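Local coordinates for protein cytochrome P450 (Bacillus megaterium, PDB 5L90) that binds heme b and probably acts as a monooxygenase, inserting one atom of molecular oxygen into an organic substrate, at residues Ser66-Pro71 with Asn86-Lys91. Sequence-based numbering, arbitrary orientation.
Sequences SSDRRP and NIDPPK
The carboxylate of Asp-88 reaches the amide of Ser-67 with one oxygen and the hydroxyl of Ser-66 with the other. OD1 takes the amide N of Ser-67 at 2.9 Å on its syn lone pair, nearly straight at 163°, while OG of Ser-66 sits against OD2, modelled too close for the length to be trusted. With CG anti to the carbonyl carbon (chi1 -70°), Asp-88 turns its carboxylate to the serines; an alanine here would probably leave the N-H of Ser-67 without its acceptor and open a gap beside Ser-66. Two residues along, at Arg-69 and Asn-86, the amide N of Arg-69 reaches O of Asn-86 at 3.2 Å. NH1 of Arg-69 bonds OD1 of Asn-86 at 3.0 Å; the oxygen lies in the guanidinium plane, and the amide is turned 73° against it. CD of Arg-70 rests on CG2 of Ile-87 at 3.9 Å. The segments bracket the long loop of the P450 fold that leads from strand 65-66, an edge strand of the mixed sheet, to helix 91-99, so these bonds close the loop's two ends on each other beside the heme. Behind them, Ser-66 OG accepts N of Asp-68 at 3.1 Å in an ST turn. Asp-68 is gripped side-on by Arg-70, NE to OD1 at 3.1 Å and NH2 to OD2. Arg-69 NH2 is held by O of His-293, and the Arg-69 side chain lies about 4 Å from the heme at the nearest atoms.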
ATOM      1  N   SER A  66     -15.369  10.692   8.550  1.00 55.74           N
ATOM      2  CA  SER A  66     -15.626   9.282   8.811  1.00 54.70           C
ATOM      3  C   SER A  66     -15.041   8.363   7.769  1.00 49.45           C
ATOM      4  O   SER A  66     -15.076   8.670   6.575  1.00 46.76           O
ATOM      5  CB  SER A  66     -17.133   9.042   8.837  1.00 59.78           C
ATOM      6  OG  SER A  66     -17.467   7.675   9.031  1.00 64.49           O
ATOM      7  N   SER A  67     -14.648   7.162   8.220  1.00 49.51           N
ATOM      8  CA  SER A  67     -14.122   6.130   7.329  1.00 54.28           C
ATOM      9  C   SER A  67     -15.161   5.017   7.111  1.00 57.72           C
ATOM     10  O   SER A  67     -14.839   3.962   6.564  1.00 57.25           O
ATOM     11  CB  SER A  67     -12.797   5.542   7.888  1.00 55.20           C
ATOM     12  OG  SER A  67     -11.721   6.450   8.091  1.00 49.06           O
ATOM     13  N   ASP A  68     -16.428   5.290   7.428  1.00 58.56           N
ATOM     14  CA  ASP A  68     -17.509   4.339   7.283  1.00 52.56           C
ATOM     15  C   ASP A  68     -17.898   4.192   5.815  1.00 54.69           C
ATOM     16  O   ASP A  68     -18.549   5.065   5.230  1.00 54.86           O
ATOM     17  CB  ASP A  68     -18.686   4.832   8.122  1.00 60.68           C
ATOM     18  CG  ASP A  68     -19.737   3.726   8.431  1.00 68.68           C
ATOM     19  OD1 ASP A  68     -19.821   2.673   7.719  1.00 61.09           O
ATOM     20  OD2 ASP A  68     -20.513   3.951   9.393  1.00 69.60           O
ATOM     21  N   ARG A  69     -17.627   3.014   5.266  1.00 59.19           N
ATOM     22  CA  ARG A  69     -17.960   2.704   3.885  1.00 64.26           C
ATOM     23  C   ARG A  69     -18.619   1.329   3.839  1.00 66.59           C
ATOM     24  O   ARG A  69     -18.530   0.615   2.836  1.00 66.87           O
ATOM     25  CB  ARG A  69     -16.717   2.729   2.984  1.00 57.53           C
ATOM     26  CG  ARG A  69     -16.005   4.051   2.936  1.00 54.59           C
ATOM     27  CD  ARG A  69     -14.673   4.086   2.142  1.00 52.03           C
ATOM     28  NE  ARG A  69     -13.792   5.049   2.807  1.00 55.93           N
ATOM     29  CZ  ARG A  69     -12.934   4.727   3.765  1.00 49.67           C
ATOM     30  NH1 ARG A  69     -12.810   3.462   4.151  1.00 46.50           N
ATOM     31  NH2 ARG A  69     -12.213   5.671   4.356  1.00 46.68           N
ATOM     32  N   ARG A  70     -19.259   0.931   4.932  1.00 63.73           N
ATOM     33  CA  ARG A  70     -19.900  -0.367   4.919  1.00 75.43           C
ATOM     34  C   ARG A  70     -21.046  -0.368   3.911  1.00 80.11           C
ATOM     35  O   ARG A  70     -21.830   0.586   3.881  1.00 77.42           O
ATOM     36  CB  ARG A  70     -20.437  -0.728   6.283  1.00 71.39           C
ATOM     37  CG  ARG A  70     -19.375  -1.023   7.248  1.00 68.37           C
ATOM     38  CD  ARG A  70     -19.994  -1.251   8.578  1.00 65.45           C
ATOM     39  NE  ARG A  70     -20.634  -0.024   8.994  1.00 73.52           N
ATOM     40  CZ  ARG A  70     -21.529   0.073   9.970  1.00 73.97           C
ATOM     41  NH1 ARG A  70     -21.894  -0.996  10.667  1.00 82.00           N
ATOM     42  NH2 ARG A  70     -22.032   1.260  10.256  1.00 69.83           N
ATOM     43  N   PRO A  71     -21.196  -1.434   3.113  1.00 85.20           N
ATOM     44  CA  PRO A  71     -22.209  -1.413   2.055  1.00 83.59           C
ATOM     45  C   PRO A  71     -23.604  -1.387   2.647  1.00 84.83           C
ATOM     46  O   PRO A  71     -23.836  -1.914   3.750  1.00 87.91           O
ATOM     47  CB  PRO A  71     -21.934  -2.698   1.260  1.00 87.11           C
ATOM     48  CG  PRO A  71     -21.013  -3.565   2.133  1.00 79.03           C
ATOM     49  CD  PRO A  71     -20.341  -2.647   3.061  1.00 79.42           C
ATOM     50  N   ASN A  86     -12.921   0.232   6.930  1.00 51.08           N
ATOM     51  CA  ASN A  86     -14.207   0.767   6.488  1.00 50.96           C
ATOM     52  C   ASN A  86     -15.163   0.994   7.659  1.00 50.35           C
ATOM     53  O   ASN A  86     -16.366   1.113   7.453  1.00 54.95           O
ATOM     54  CB  ASN A  86     -14.870  -0.159   5.466  1.00 47.50           C
ATOM     55  CG  ASN A  86     -14.111  -0.277   4.148  1.00 48.17           C
ATOM     56  OD1 ASN A  86     -13.704   0.715   3.553  1.00 49.20           O
ATOM     57  ND2 ASN A  86     -13.951  -1.515   3.666  1.00 44.41           N
ATOM     58  N   ILE A  87     -14.654   1.081   8.875  1.00 45.79           N
ATOM     59  CA  ILE A  87     -15.469   1.335  10.045  1.00 46.97           C
ATOM     60  C   ILE A  87     -14.835   2.416  10.928  1.00 56.47           C
ATOM     61  O   ILE A  87     -13.623   2.668  10.900  1.00 56.40           O
ATOM     62  CB  ILE A  87     -15.702   0.035  10.862  1.00 50.20           C
ATOM     63  CG1 ILE A  87     -14.420  -0.646  11.322  1.00 60.04           C
ATOM     64  CG2 ILE A  87     -16.317  -0.984   9.994  1.00 54.91           C
ATOM     65  CD1 ILE A  87     -14.612  -1.835  12.293  1.00 57.93           C
ATOM     66  N   ASP A  88     -15.673   3.014  11.758  1.00 56.56           N
ATOM     67  CA  ASP A  88     -15.319   4.032  12.732  1.00 52.73           C
ATOM     68  C   ASP A  88     -15.289   3.471  14.131  1.00 55.25           C
ATOM     69  O   ASP A  88     -15.706   2.336  14.384  1.00 56.91           O
ATOM     70  CB  ASP A  88     -16.331   5.170  12.719  1.00 51.40           C
ATOM     71  CG  ASP A  88     -16.262   6.006  11.491  1.00 62.49           C
ATOM     72  OD1 ASP A  88     -15.150   6.165  10.879  1.00 64.81           O
ATOM     73  OD2 ASP A  88     -17.358   6.520  11.149  1.00 61.84           O
ATOM     74  N   PRO A  89     -14.790   4.243  15.079  1.00 55.98           N
ATOM     75  CA  PRO A  89     -15.031   3.909  16.474  1.00 62.14           C
ATOM     76  C   PRO A  89     -16.528   3.976  16.795  1.00 60.58           C
ATOM     77  O   PRO A  89     -17.334   4.618  16.106  1.00 62.66           O
ATOM     78  CB  PRO A  89     -14.223   4.962  17.258  1.00 61.20           C
ATOM     79  CG  PRO A  89     -13.336   5.644  16.277  1.00 57.73           C
ATOM     80  CD  PRO A  89     -13.928   5.420  14.915  1.00 61.33           C
ATOM     81  N   PRO A  90     -16.910   3.274  17.837  1.00 60.20           N
ATOM     82  CA  PRO A  90     -16.034   2.602  18.796  1.00 60.14           C
ATOM     83  C   PRO A  90     -15.548   1.206  18.304  1.00 65.59           C
ATOM     84  O   PRO A  90     -14.561   0.682  18.862  1.00 64.44           O
ATOM     85  CB  PRO A  90     -16.926   2.488  20.037  1.00 62.77           C
ATOM     86  CG  PRO A  90     -18.336   2.360  19.471  1.00 61.46           C
ATOM     87  CD  PRO A  90     -18.329   3.208  18.216  1.00 63.31           C
ATOM     88  N   LYS A  91     -16.216   0.639  17.283  1.00 57.57           N
ATOM     89  CA  LYS A  91     -15.879  -0.703  16.805  1.00 63.81           C
ATOM     90  C   LYS A  91     -14.444  -0.777  16.280  1.00 63.17           C
ATOM     91  O   LYS A  91     -13.697  -1.729  16.566  1.00 60.94           O
ATOM     92  CB  LYS A  91     -16.875  -1.114  15.710  1.00 65.43           C
ATOM     93  CG  LYS A  91     -16.725  -2.519  15.196  1.00 65.94           C
ATOM     94  CD  LYS A  91     -16.987  -3.589  16.269  1.00 70.29           C
ATOM     95  CE  LYS A  91     -17.497  -4.927  15.614  1.00 79.06           C
ATOM     96  NZ  LYS A  91     -16.605  -6.150  15.792  1.00 73.37           N
TER